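Local coordinates for glycoside transferase (Listeria monocytogenes, PDB 6R2M), which probably hydrolyses glycosidic bonds of an exopolysaccharide outside the cell, as a monomeric glycoside hydrolase, at residues E28-K33 with F302-K307; E58-V61 with K67-Q70; L163-M168 with F220-D225; P188-V193 with M213-A218; P204-M209 with K254-N259. One frame throughout, in Å; residues are numbered along the deposited sequence.

Interaction 1 (E28-K33 with F302-K307); sequences ENYTAK and FDYINK
Y30 and Y304 carry this contact alone, ring against ring. Y30 is just past the end of helix 21-29. Y304 is on helix 301-312. CE2 of Y30 comes over one face of the Y304 ring, offset toward its rim, and lies 3.8 Å from Y304 CG. The hydroxyl end goes further along and reaches the base of the partner: Y30 OH is 3.7 Å from Y304 CB. The ring planes meet at 41°, with the ring centroids 5.4 Å apart. The pair is therefore oblique, neither stacked nor T-shaped. On Y304, CG is anti to the backbone N (chi1 170°), which carries the ring out from its helix toward Y30. The hydroxyl of Y30 is anchored outside the pair by a hydrogen bond with T299 O.

This is the tight part. Both tyrosines are buried, and Y25, V22 and V26 of helix 21-29 also pack on Y304. F301 meets the Y30 ring edge-to-face. The other side is looser. The chain leaves along T31 and A32 to K33, which is exposed, as is E28 before the pair. Behind Y304, the helix turns its other side to different neighbours. There N306 ND2 lies over the centre of the F302 ring, 3.3 Å above its plane, and donates to F302 O at 2.9 Å. N306 N reaches the same oxygen from the opposite face of the carbonyl. The end of the first helix, 21-29, is joined to the last helix, 301-312, by aromatic packing. This closure is consistent with the (alpha/alpha)6 barrel of related glycosidases.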
# COMPACT_ATOMS: atom_id res chain seq x y z
N GLU A 28 10.60 -7.38 18.10
CA GLU A 28 11.51 -8.50 18.28
C GLU A 28 12.07 -9.03 16.96
O GLU A 28 13.17 -9.61 16.95
CB GLU A 28 10.79 -9.63 19.04
CG GLU A 28 11.55 -10.95 19.11
CD GLU A 28 12.68 -10.92 20.13
OE1 GLU A 28 13.61 -11.76 20.01
OE2 GLU A 28 12.64 -10.07 21.04
N ASN A 29 11.37 -8.86 15.85
CA ASN A 29 11.75 -9.57 14.64
C ASN A 29 12.00 -8.71 13.42
O ASN A 29 12.74 -9.13 12.54
CB ASN A 29 10.68 -10.60 14.26
CG ASN A 29 10.57 -11.70 15.29
OD1 ASN A 29 11.43 -12.58 15.34
ND2 ASN A 29 9.54 -11.65 16.13
N TYR A 30 11.39 -7.53 13.33
CA TYR A 30 11.52 -6.71 12.13
C TYR A 30 12.16 -5.36 12.43
O TYR A 30 12.04 -4.45 11.61
CB TYR A 30 10.15 -6.49 11.48
CG TYR A 30 9.61 -7.66 10.70
CD1 TYR A 30 10.18 -8.05 9.49
CD2 TYR A 30 8.49 -8.36 11.16
CE1 TYR A 30 9.65 -9.12 8.77
CE2 TYR A 30 7.96 -9.42 10.44
CZ TYR A 30 8.54 -9.80 9.26
OH TYR A 30 8.00 -10.86 8.56
N THR A 31 12.83 -5.21 13.57
CA THR A 31 13.41 -3.92 13.92
C THR A 31 14.92 -4.02 14.00
O THR A 31 15.46 -4.87 14.73
CB THR A 31 12.84 -3.41 15.25
OG1 THR A 31 11.41 -3.36 15.16
CG2 THR A 31 13.31 -2.01 15.52
N ALA A 32 15.61 -3.16 13.26
CA ALA A 32 17.06 -3.08 13.34
C ALA A 32 17.47 -2.30 14.59
O ALA A 32 16.64 -1.70 15.28
CB ALA A 32 17.63 -2.42 12.09
N LYS A 33 18.78 -2.31 14.88
CA LYS A 33 19.28 -1.69 16.10
C LYS A 33 18.97 -0.19 16.16
O LYS A 33 18.78 0.36 17.25
CB LYS A 33 20.79 -1.91 16.23
CG LYS A 33 21.18 -3.31 16.67
CD LYS A 33 21.04 -3.48 18.18
CE LYS A 33 21.49 -4.86 18.63
NZ LYS A 33 22.95 -4.90 18.97
N PHE A 302 5.97 -6.56 4.16
CA PHE A 302 4.77 -6.20 3.41
C PHE A 302 3.70 -7.27 3.53
O PHE A 302 2.52 -6.95 3.73
CB PHE A 302 5.12 -5.99 1.94
CG PHE A 302 4.01 -5.37 1.11
CD1 PHE A 302 3.80 -3.99 1.12
CD2 PHE A 302 3.23 -6.15 0.26
CE1 PHE A 302 2.82 -3.41 0.30
CE2 PHE A 302 2.26 -5.58 -0.54
CZ PHE A 302 2.05 -4.21 -0.52
N ASP A 303 4.09 -8.55 3.43
CA ASP A 303 3.12 -9.63 3.57
C ASP A 303 2.65 -9.76 5.02
O ASP A 303 1.45 -9.88 5.29
CB ASP A 303 3.73 -10.95 3.10
CG ASP A 303 3.87 -11.03 1.59
OD1 ASP A 303 2.92 -10.67 0.88
OD2 ASP A 303 4.95 -11.44 1.13
N TYR A 304 3.59 -9.74 5.96
CA TYR A 304 3.25 -9.88 7.36
C TYR A 304 2.25 -8.81 7.78
O TYR A 304 1.19 -9.11 8.35
CB TYR A 304 4.51 -9.79 8.22
CG TYR A 304 4.21 -9.69 9.69
CD1 TYR A 304 3.90 -10.82 10.44
CD2 TYR A 304 4.17 -8.46 10.33
CE1 TYR A 304 3.58 -10.73 11.78
CE2 TYR A 304 3.86 -8.36 11.67
CZ TYR A 304 3.57 -9.49 12.38
OH TYR A 304 3.26 -9.35 13.73
N ILE A 305 2.54 -7.55 7.46
CA ILE A 305 1.76 -6.48 8.06
C ILE A 305 0.44 -6.28 7.32
O ILE A 305 -0.55 -5.87 7.94
CB ILE A 305 2.58 -5.17 8.12
CG1 ILE A 305 1.93 -4.18 9.09
CG2 ILE A 305 2.78 -4.54 6.73
CD1 ILE A 305 2.05 -4.59 10.57
N ASN A 306 0.38 -6.55 6.01
CA ASN A 306 -0.90 -6.44 5.33
C ASN A 306 -1.86 -7.54 5.77
O ASN A 306 -3.07 -7.31 5.82
CB ASN A 306 -0.72 -6.46 3.81
CG ASN A 306 -0.44 -5.07 3.25
OD1 ASN A 306 -1.29 -4.20 3.31
ND2 ASN A 306 0.76 -4.86 2.71
N LYS A 307 -1.34 -8.72 6.13
CA LYS A 307 -2.22 -9.71 6.72
C LYS A 307 -2.76 -9.20 8.06
O LYS A 307 -3.97 -9.28 8.30
CB LYS A 307 -1.50 -11.06 6.87
CG LYS A 307 -2.32 -12.10 7.61
CD LYS A 307 -1.72 -13.48 7.50
CE LYS A 307 -2.58 -14.48 8.24
NZ LYS A 307 -2.09 -15.89 8.16

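Interaction 2 (E58-V61 with K67-Q70); sequences EYLV and KTFQ
The F69 ring takes L60 at its edge and V61 at an oblique angle. L60 CB lies near the ring plane, 4.2 Å from F69 CD2. V61 CG2 is closer, 3.4 Å from F69 CE2, so this is the tight spot of the contact. The V61 side chain runs alongside that of F69. On F69, CG is anti to the backbone N (chi1 -173°), which turns the ring toward V61. Y122 meets the ring edge-to-face from outside.

The two segments belong to an alpha-alpha hairpin: helix 50-62 turns back through a short loop into helix 66-79. The backbones come close here, with L60 CA and F69 CA 5.8 Å apart.

L60 packs on T68. Both its methyls meet T68, and the leucine lies across the threonine side chain. L60 CD1 is 3.7 Å from T68 CG2. L60 CD1 also lies 3.9 Å from F69 N. T68 offers its methyl to L60, while its OG1 is hydrogen-bonded to D65 OD2 in the turn. Farther out, A113 of helix 100-116 touches both V61 and F69.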
# COMPACT_ATOMS: atom_id res chain seq x y z
N GLU A 58 -0.10 2.74 9.73
CA GLU A 58 -1.50 2.43 9.45
C GLU A 58 -2.05 1.43 10.46
O GLU A 58 -3.14 1.63 11.02
CB GLU A 58 -1.60 1.90 8.01
CG GLU A 58 -2.99 1.59 7.56
CD GLU A 58 -3.04 1.19 6.09
OE1 GLU A 58 -2.12 1.59 5.33
OE2 GLU A 58 -3.99 0.49 5.69
N TYR A 59 -1.30 0.36 10.72
CA TYR A 59 -1.72 -0.63 11.70
C TYR A 59 -1.89 -0.01 13.08
O TYR A 59 -2.87 -0.30 13.78
CB TYR A 59 -0.71 -1.79 11.75
CG TYR A 59 -1.11 -2.84 12.76
CD1 TYR A 59 -2.01 -3.84 12.41
CD2 TYR A 59 -0.63 -2.79 14.07
CE1 TYR A 59 -2.40 -4.80 13.33
CE2 TYR A 59 -1.02 -3.75 15.00
CZ TYR A 59 -1.91 -4.74 14.63
OH TYR A 59 -2.32 -5.69 15.56
N LEU A 60 -0.96 0.85 13.49
CA LEU A 60 -0.99 1.39 14.84
C LEU A 60 -2.19 2.30 15.07
O LEU A 60 -2.72 2.34 16.18
CB LEU A 60 0.32 2.14 15.13
CG LEU A 60 1.50 1.17 15.12
CD1 LEU A 60 2.78 1.97 15.09
CD2 LEU A 60 1.50 0.16 16.29
N VAL A 61 -2.64 3.02 14.04
CA VAL A 61 -3.89 3.77 14.17
C VAL A 61 -5.06 2.82 14.34
O VAL A 61 -5.94 3.05 15.18
CB VAL A 61 -4.09 4.71 12.97
CG1 VAL A 61 -5.46 5.40 13.04
CG2 VAL A 61 -2.99 5.75 12.92
N LYS A 67 1.15 5.78 21.48
CA LYS A 67 2.55 5.83 21.89
C LYS A 67 3.46 5.23 20.82
O LYS A 67 4.47 5.85 20.43
CB LYS A 67 2.75 5.10 23.21
CG LYS A 67 4.20 4.88 23.59
CD LYS A 67 4.29 4.24 24.96
CE LYS A 67 5.72 3.86 25.31
NZ LYS A 67 6.22 2.79 24.40
N THR A 68 3.13 4.04 20.33
CA THR A 68 3.97 3.46 19.28
C THR A 68 3.85 4.25 17.98
O THR A 68 4.84 4.39 17.26
CB THR A 68 3.63 1.97 19.08
OG1 THR A 68 3.60 1.32 20.36
CG2 THR A 68 4.71 1.27 18.21
N PHE A 69 2.68 4.81 17.69
CA PHE A 69 2.53 5.64 16.50
C PHE A 69 3.49 6.83 16.54
O PHE A 69 4.16 7.13 15.55
CB PHE A 69 1.07 6.12 16.36
CG PHE A 69 0.81 6.84 15.07
CD1 PHE A 69 1.01 8.20 14.98
CD2 PHE A 69 0.42 6.14 13.92
CE1 PHE A 69 0.81 8.88 13.79
CE2 PHE A 69 0.23 6.81 12.71
CZ PHE A 69 0.42 8.18 12.64
N GLN A 70 3.54 7.54 17.67
CA GLN A 70 4.44 8.69 17.77
C GLN A 70 5.90 8.26 17.69
O GLN A 70 6.72 8.99 17.12
CB GLN A 70 4.16 9.47 19.06
CG GLN A 70 5.14 10.62 19.35
CD GLN A 70 5.22 11.64 18.24
OE1 GLN A 70 4.21 12.01 17.65
NE2 GLN A 70 6.43 12.12 17.96

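Interaction 3 (L163-M168 with F220-D225)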
# COMPACT_ATOMS: atom_id res chain seq x y z
N LEU A 163 -1.38 4.47 -7.27
CA LEU A 163 -2.44 5.43 -7.03
C LEU A 163 -3.19 5.10 -5.75
O LEU A 163 -3.51 3.93 -5.47
CB LEU A 163 -3.43 5.46 -8.20
CG LEU A 163 -2.87 5.92 -9.55
CD1 LEU A 163 -3.90 5.70 -10.65
CD2 LEU A 163 -2.46 7.38 -9.54
N ASN A 164 -3.45 6.13 -4.96
CA ASN A 164 -4.24 6.02 -3.74
C ASN A 164 -5.33 7.07 -3.91
O ASN A 164 -5.07 8.26 -3.73
CB ASN A 164 -3.36 6.26 -2.51
CG ASN A 164 -4.10 6.08 -1.20
OD1 ASN A 164 -5.26 6.48 -1.05
ND2 ASN A 164 -3.41 5.49 -0.23
N ILE A 165 -6.52 6.64 -4.33
CA ILE A 165 -7.56 7.61 -4.70
C ILE A 165 -7.97 8.44 -3.50
O ILE A 165 -8.16 9.66 -3.61
CB ILE A 165 -8.76 6.88 -5.33
CG1 ILE A 165 -8.33 6.15 -6.60
CG2 ILE A 165 -9.92 7.87 -5.60
CD1 ILE A 165 -7.56 7.01 -7.62
N GLN A 166 -8.13 7.81 -2.34
CA GLN A 166 -8.50 8.56 -1.15
C GLN A 166 -7.49 9.66 -0.84
O GLN A 166 -7.86 10.81 -0.58
CB GLN A 166 -8.67 7.62 0.04
CG GLN A 166 -8.88 8.35 1.36
CD GLN A 166 -9.83 7.63 2.30
OE1 GLN A 166 -10.87 7.11 1.87
NE2 GLN A 166 -9.48 7.59 3.58
N ALA A 167 -6.19 9.33 -0.91
CA ALA A 167 -5.18 10.34 -0.61
C ALA A 167 -5.19 11.46 -1.64
O ALA A 167 -5.03 12.64 -1.30
CB ALA A 167 -3.79 9.69 -0.53
N MET A 168 -5.40 11.11 -2.90
CA MET A 168 -5.38 12.13 -3.95
C MET A 168 -6.57 13.07 -3.83
O MET A 168 -6.44 14.27 -4.12
CB MET A 168 -5.36 11.47 -5.33
CG MET A 168 -4.11 10.68 -5.57
SD MET A 168 -4.16 9.81 -7.14
CE MET A 168 -4.31 11.20 -8.27
N PHE A 220 -11.88 0.78 -8.94
CA PHE A 220 -13.19 0.83 -8.30
C PHE A 220 -13.36 2.12 -7.51
O PHE A 220 -14.43 2.74 -7.54
CB PHE A 220 -13.39 -0.37 -7.38
CG PHE A 220 -14.72 -0.38 -6.70
CD1 PHE A 220 -14.83 -0.03 -5.37
CD2 PHE A 220 -15.87 -0.72 -7.41
CE1 PHE A 220 -16.08 -0.03 -4.74
CE2 PHE A 220 -17.10 -0.72 -6.78
CZ PHE A 220 -17.20 -0.38 -5.44
N ASP A 221 -12.32 2.52 -6.79
CA ASP A 221 -12.40 3.72 -5.96
C ASP A 221 -12.72 4.96 -6.79
O ASP A 221 -13.49 5.83 -6.35
CB ASP A 221 -11.09 3.93 -5.21
CG ASP A 221 -10.92 2.97 -4.06
OD1 ASP A 221 -11.91 2.32 -3.67
OD2 ASP A 221 -9.79 2.88 -3.54
N GLU A 222 -12.11 5.09 -7.97
CA GLU A 222 -12.30 6.27 -8.79
C GLU A 222 -13.56 6.17 -9.64
O GLU A 222 -14.32 7.14 -9.75
CB GLU A 222 -11.08 6.50 -9.69
CG GLU A 222 -11.30 7.54 -10.81
CD GLU A 222 -11.68 8.91 -10.27
OE1 GLU A 222 -11.36 9.21 -9.11
OE2 GLU A 222 -12.32 9.68 -11.02
N ASN A 223 -13.78 5.01 -10.27
CA ASN A 223 -14.82 4.89 -11.28
C ASN A 223 -16.16 4.40 -10.74
O ASN A 223 -17.18 4.57 -11.44
CB ASN A 223 -14.34 3.96 -12.40
CG ASN A 223 -13.13 4.51 -13.12
OD1 ASN A 223 -13.11 5.69 -13.49
ND2 ASN A 223 -12.11 3.68 -13.32
N GLY A 224 -16.19 3.82 -9.54
CA GLY A 224 -17.43 3.41 -8.93
C GLY A 224 -17.95 2.06 -9.38
O GLY A 224 -19.03 1.64 -8.93
N ASP A 225 -17.23 1.39 -10.27
CA ASP A 225 -17.59 0.06 -10.74
C ASP A 225 -16.30 -0.71 -10.96
O ASP A 225 -15.23 -0.12 -11.14
CB ASP A 225 -18.37 0.10 -12.05
CG ASP A 225 -19.74 0.72 -11.91
OD1 ASP A 225 -19.90 1.90 -12.27
OD2 ASP A 225 -20.66 0.01 -11.46
O HOH W 1 -6.98 3.68 -4.36
O HOH W 2 -8.56 4.93 -1.80
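I165 packs its branched side chain against D221 and E222. I165 CB lies 3.8 Å from D221 CB, where the two side chains pass at a slant. On I165, chi1 (-61°) brings CG1 to D221 CB, and chi2 (-51°) turns CD1 toward E222 CB. I165 lies across E222, with I165 CD1 4.1 Å from E222 CB. E222 leaves with CG anti to its backbone N and then bends at chi2 (59°). The bend folds the carboxylate back, so that E222 OE1 is 4.0 Å from I165 CG2. OE2 of E222 is held by Q182 NE2.

D221 swings its carboxylate clear of I165, toward two waters. One water accepts from I165 N and donates to D221 OD2, both at 3.0 Å. The other links Q166 N to the same oxygen. The amides belong to the first turn of helix 165-170. N164 is the N-cap of that helix: its OD1 accepts from A167 N at 3.0 Å, with the donor above the carbonyl plane. D221 OD1 forms a salt bridge with K274 NZ.

D221 OD2 thus accepts a hydrogen bond from each water, and each water accepts one from a backbone N-H in that first turn. The positive end of that helix and K274 would probably stabilise the negative charge of D221. The link between the helices is apolar at I165 and water-mediated beside it.

Interaction 4 (P188-V193 with M213-A218)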
# COMPACT_ATOMS: atom_id res chain seq x y z
N PRO A 188 -7.16 -9.86 -19.76
CA PRO A 188 -7.93 -9.54 -18.55
C PRO A 188 -7.11 -8.81 -17.49
O PRO A 188 -7.65 -8.52 -16.42
CB PRO A 188 -8.35 -10.93 -18.06
CG PRO A 188 -7.16 -11.78 -18.41
CD PRO A 188 -6.57 -11.21 -19.69
N PHE A 189 -5.84 -8.53 -17.77
CA PHE A 189 -4.97 -7.83 -16.84
C PHE A 189 -4.82 -6.37 -17.24
O PHE A 189 -4.85 -6.03 -18.42
CB PHE A 189 -3.59 -8.49 -16.78
CG PHE A 189 -3.64 -9.95 -16.49
CD1 PHE A 189 -3.98 -10.41 -15.22
CD2 PHE A 189 -3.34 -10.87 -17.49
CE1 PHE A 189 -4.03 -11.78 -14.95
CE2 PHE A 189 -3.39 -12.24 -17.22
CZ PHE A 189 -3.73 -12.68 -15.95
N PHE A 190 -4.63 -5.52 -16.24
CA PHE A 190 -4.44 -4.10 -16.47
C PHE A 190 -3.06 -3.85 -17.06
O PHE A 190 -2.07 -4.46 -16.64
CB PHE A 190 -4.54 -3.32 -15.17
CG PHE A 190 -5.91 -3.28 -14.58
CD1 PHE A 190 -6.83 -2.33 -14.97
CD2 PHE A 190 -6.26 -4.17 -13.56
CE1 PHE A 190 -8.08 -2.28 -14.40
CE2 PHE A 190 -7.53 -4.13 -12.98
CZ PHE A 190 -8.43 -3.19 -13.39
N THR A 191 -2.99 -2.90 -18.01
CA THR A 191 -1.72 -2.28 -18.37
C THR A 191 -1.25 -1.44 -17.19
O THR A 191 -1.95 -0.50 -16.80
CB THR A 191 -1.87 -1.39 -19.59
OG1 THR A 191 -3.01 -0.54 -19.38
CG2 THR A 191 -2.06 -2.20 -20.85
N GLU A 192 -0.09 -1.76 -16.64
CA GLU A 192 0.29 -1.15 -15.37
C GLU A 192 0.90 0.23 -15.51
O GLU A 192 0.94 0.96 -14.51
CB GLU A 192 1.31 -2.04 -14.64
CG GLU A 192 0.78 -3.43 -14.32
CD GLU A 192 1.20 -4.47 -15.35
OE1 GLU A 192 1.43 -4.12 -16.52
OE2 GLU A 192 1.31 -5.67 -14.97
N VAL A 193 1.38 0.60 -16.68
CA VAL A 193 2.23 1.78 -16.83
C VAL A 193 1.57 2.79 -17.75
O VAL A 193 1.14 2.45 -18.86
CB VAL A 193 3.63 1.40 -17.36
CG1 VAL A 193 4.50 2.64 -17.47
CG2 VAL A 193 4.30 0.39 -16.44
N MET A 213 -3.93 -6.14 -8.17
CA MET A 213 -5.00 -5.91 -7.20
C MET A 213 -5.05 -4.45 -6.79
O MET A 213 -6.13 -3.88 -6.61
CB MET A 213 -4.81 -6.79 -5.95
CG MET A 213 -5.15 -8.26 -6.13
SD MET A 213 -6.74 -8.59 -6.90
CE MET A 213 -7.83 -7.59 -5.87
N LEU A 214 -3.88 -3.81 -6.65
CA LEU A 214 -3.89 -2.40 -6.27
C LEU A 214 -4.53 -1.55 -7.37
O LEU A 214 -5.27 -0.60 -7.08
CB LEU A 214 -2.47 -1.93 -5.97
CG LEU A 214 -1.92 -2.51 -4.65
CD1 LEU A 214 -0.43 -2.24 -4.55
CD2 LEU A 214 -2.67 -1.90 -3.46
N ILE A 215 -4.27 -1.87 -8.64
CA ILE A 215 -4.90 -1.14 -9.74
C ILE A 215 -6.41 -1.36 -9.72
O ILE A 215 -7.20 -0.42 -9.89
CB ILE A 215 -4.31 -1.55 -11.10
CG1 ILE A 215 -2.81 -1.26 -11.12
CG2 ILE A 215 -5.05 -0.85 -12.27
CD1 ILE A 215 -2.09 -1.94 -12.25
N ALA A 216 -6.83 -2.60 -9.50
CA ALA A 216 -8.25 -2.90 -9.49
C ALA A 216 -8.97 -2.13 -8.40
O ALA A 216 -10.10 -1.67 -8.59
CB ALA A 216 -8.48 -4.40 -9.30
N MET A 217 -8.34 -2.02 -7.22
CA MET A 217 -8.97 -1.27 -6.14
C MET A 217 -9.02 0.23 -6.45
O MET A 217 -10.02 0.89 -6.17
CB MET A 217 -8.24 -1.54 -4.83
CG MET A 217 -8.75 -2.84 -4.24
SD MET A 217 -8.16 -3.20 -2.59
CE MET A 217 -6.49 -3.41 -3.01
N ALA A 218 -7.95 0.78 -7.03
CA ALA A 218 -7.99 2.18 -7.44
C ALA A 218 -9.04 2.41 -8.52
O ALA A 218 -9.72 3.44 -8.54
CB ALA A 218 -6.61 2.62 -7.94
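E192 stands in a classic beta bulge: with V193 it faces Q200 of strand 198-200. The loop leading into this bulge lies on helix 209-223, and F190 and I215 form the main contact. The methyl CG2 of I215 sits over one face of the F190 ring, 3.6 Å from the ring centroid and 19° off the ring normal, a CH-pi contact. I215 CG2 is 3.5 Å from F190 CG. I215 CG2 is anti to the backbone N, while CG1 is beside it (chi1 -60°). The two branches therefore serve different partners. The CG1 branch ends in CD1, and I215 CD1 lies 3.8 Å from E192 CG. F190 and I215 run antiparallel past one another. At the far end of the ring, F190 CE2 is 3.8 Å from A216 CB.

The E192 chain bends at chi2 and lays its aliphatic part across the I215 side chain. Its carboxylate turns elsewhere: OE1 accepts from A202 N, and OE2 has a weak bond with Q212 NE2. Q212 OE1 also accepts from F190 N, so the helix grips the loop by its backbone too. F230 of helix 228-241 meets the F190 ring with planes at about 50°. Helix 262-274 packs on M213 and M217 of helix 209-223.

Interaction 5 (P204-M209 with K254-N259). Unlike the reference sequence in segment 254-259: K254 (reference Asn).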
# COMPACT_ATOMS: atom_id res chain seq x y z
N PRO A 204 7.16 -7.82 -20.36
CA PRO A 204 6.68 -8.38 -21.63
C PRO A 204 5.86 -9.65 -21.48
O PRO A 204 5.10 -9.97 -22.40
CB PRO A 204 7.98 -8.65 -22.42
CG PRO A 204 9.11 -8.32 -21.51
CD PRO A 204 8.59 -7.47 -20.40
N SER A 205 5.95 -10.37 -20.36
CA SER A 205 5.23 -11.64 -20.30
C SER A 205 4.53 -11.93 -18.98
O SER A 205 3.67 -12.82 -18.96
CB SER A 205 6.17 -12.81 -20.61
OG SER A 205 7.30 -12.76 -19.76
N GLU A 206 4.85 -11.25 -17.88
CA GLU A 206 4.30 -11.61 -16.58
C GLU A 206 3.60 -10.42 -15.94
O GLU A 206 4.04 -9.28 -16.09
CB GLU A 206 5.42 -12.10 -15.65
CG GLU A 206 4.96 -12.64 -14.33
CD GLU A 206 6.13 -13.13 -13.49
OE1 GLU A 206 6.95 -12.29 -13.06
OE2 GLU A 206 6.22 -14.36 -13.26
N VAL A 207 2.53 -10.71 -15.19
CA VAL A 207 1.91 -9.72 -14.32
C VAL A 207 2.10 -10.15 -12.88
O VAL A 207 2.08 -11.34 -12.56
CB VAL A 207 0.41 -9.49 -14.61
CG1 VAL A 207 0.23 -8.90 -16.01
CG2 VAL A 207 -0.36 -10.78 -14.47
N ASN A 208 2.29 -9.17 -12.00
CA ASN A 208 2.36 -9.38 -10.56
C ASN A 208 0.99 -9.04 -9.96
O ASN A 208 0.52 -7.91 -10.10
CB ASN A 208 3.46 -8.50 -9.96
CG ASN A 208 3.71 -8.77 -8.50
OD1 ASN A 208 2.77 -8.90 -7.72
ND2 ASN A 208 4.97 -8.85 -8.12
N MET A 209 0.35 -10.02 -9.32
CA MET A 209 -1.03 -9.81 -8.88
C MET A 209 -1.14 -8.85 -7.70
O MET A 209 -2.24 -8.34 -7.45
CB MET A 209 -1.69 -11.15 -8.56
CG MET A 209 -1.96 -11.99 -9.81
SD MET A 209 -3.11 -11.21 -10.97
CE MET A 209 -4.65 -11.52 -10.12
N LYS A 254 -1.92 -18.46 -17.71
CA LYS A 254 -1.56 -19.50 -16.75
C LYS A 254 -0.64 -18.94 -15.67
O LYS A 254 0.12 -17.99 -15.92
CB LYS A 254 -0.88 -20.67 -17.46
CG LYS A 254 -1.84 -21.39 -18.40
CD LYS A 254 -1.22 -22.62 -19.03
CE LYS A 254 -2.29 -23.66 -19.34
NZ LYS A 254 -3.66 -23.07 -19.23
N PRO A 255 -0.69 -19.48 -14.46
CA PRO A 255 0.18 -18.98 -13.39
C PRO A 255 1.65 -19.23 -13.74
O PRO A 255 1.99 -20.22 -14.39
CB PRO A 255 -0.25 -19.79 -12.16
CG PRO A 255 -1.52 -20.48 -12.55
CD PRO A 255 -1.49 -20.65 -14.03
N SER A 256 2.52 -18.28 -13.35
CA SER A 256 3.95 -18.47 -13.56
C SER A 256 4.48 -19.65 -12.77
O SER A 256 5.42 -20.33 -13.21
CB SER A 256 4.72 -17.21 -13.17
OG SER A 256 4.25 -16.10 -13.91
N SER A 257 3.92 -19.86 -11.59
CA SER A 257 4.15 -21.02 -10.76
C SER A 257 2.92 -21.15 -9.88
O SER A 257 2.00 -20.32 -9.94
CB SER A 257 5.43 -20.87 -9.93
OG SER A 257 5.22 -19.99 -8.83
N GLU A 258 2.89 -22.17 -9.02
CA GLU A 258 1.73 -22.26 -8.14
C GLU A 258 1.93 -21.49 -6.84
O GLU A 258 1.11 -21.63 -5.92
CB GLU A 258 1.38 -23.73 -7.88
CG GLU A 258 0.95 -24.41 -9.18
CD GLU A 258 0.14 -25.68 -8.99
OE1 GLU A 258 -0.20 -26.02 -7.84
OE2 GLU A 258 -0.17 -26.34 -10.01
N ASN A 259 2.94 -20.62 -6.77
CA ASN A 259 3.12 -19.81 -5.57
C ASN A 259 1.92 -18.89 -5.34
O ASN A 259 1.40 -18.27 -6.27
CB ASN A 259 4.40 -18.98 -5.68
CG ASN A 259 5.65 -19.82 -5.52
OD1 ASN A 259 5.58 -21.05 -5.45
ND2 ASN A 259 6.80 -19.16 -5.48
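S256 OG donates a hydrogen bond to E206 OE2 at 2.7 Å. It is the one hydrogen bond between the two segments. E206 OE2 accepts with its anti lone pair, on the side away from the other carboxylate oxygen. S256 CB comes along at 3.2 Å from the same E206 OE2. The reach comes from E206: CG is anti to the backbone N (chi1 -173°), and the chain stays extended beyond it (chi2 179°). Its carboxylate thus meets the short serine side chain. S256 OG is also bonded to Q249 NE2, so the hydroxyl has two polar partners.

Strand 206-208 pairs antiparallel with strand 247-249, and the contact lies beside this two-stranded sheet, at the protein surface. S256 follows the second strand in the chain and is backbone-bonded to R247, which the side chain of E206 also touches.

Next to S256, the loop makes an ST turn: S257 OG accepts from N259 N at 3.1 Å, with an N-H...O angle of 165°. On the other side, D203 OD2 accepts from the backbone N of both S205 and E206 and fixes the start of the strand. N208, the last residue of the strand, is the N-cap of helix 209-223: its OD1 accepts from I210 N.

Interaction 1 joins the first and last helices, 21-29 and 301-312, and the other four lie between its segments in sequence. Interaction 2 comes first, a local hairpin about 14 Å away between centres; I305 and Y59 touch between them. Interactions 3, 4 and 5 form a second group, more than 20 Å from the first two between centres. Interactions 3 and 4 share helix 209-223, with centres about 12 Å apart and I165 against A218. Interaction 4 lies within the span of interaction 3, and interaction 5 crosses both. Interaction 5 is about 14 Å from interaction 4 between centres; V207 packs on F189 and E192. Interactions 1, 3, 4 and 5 thus tie distant parts of a mostly helical domain together.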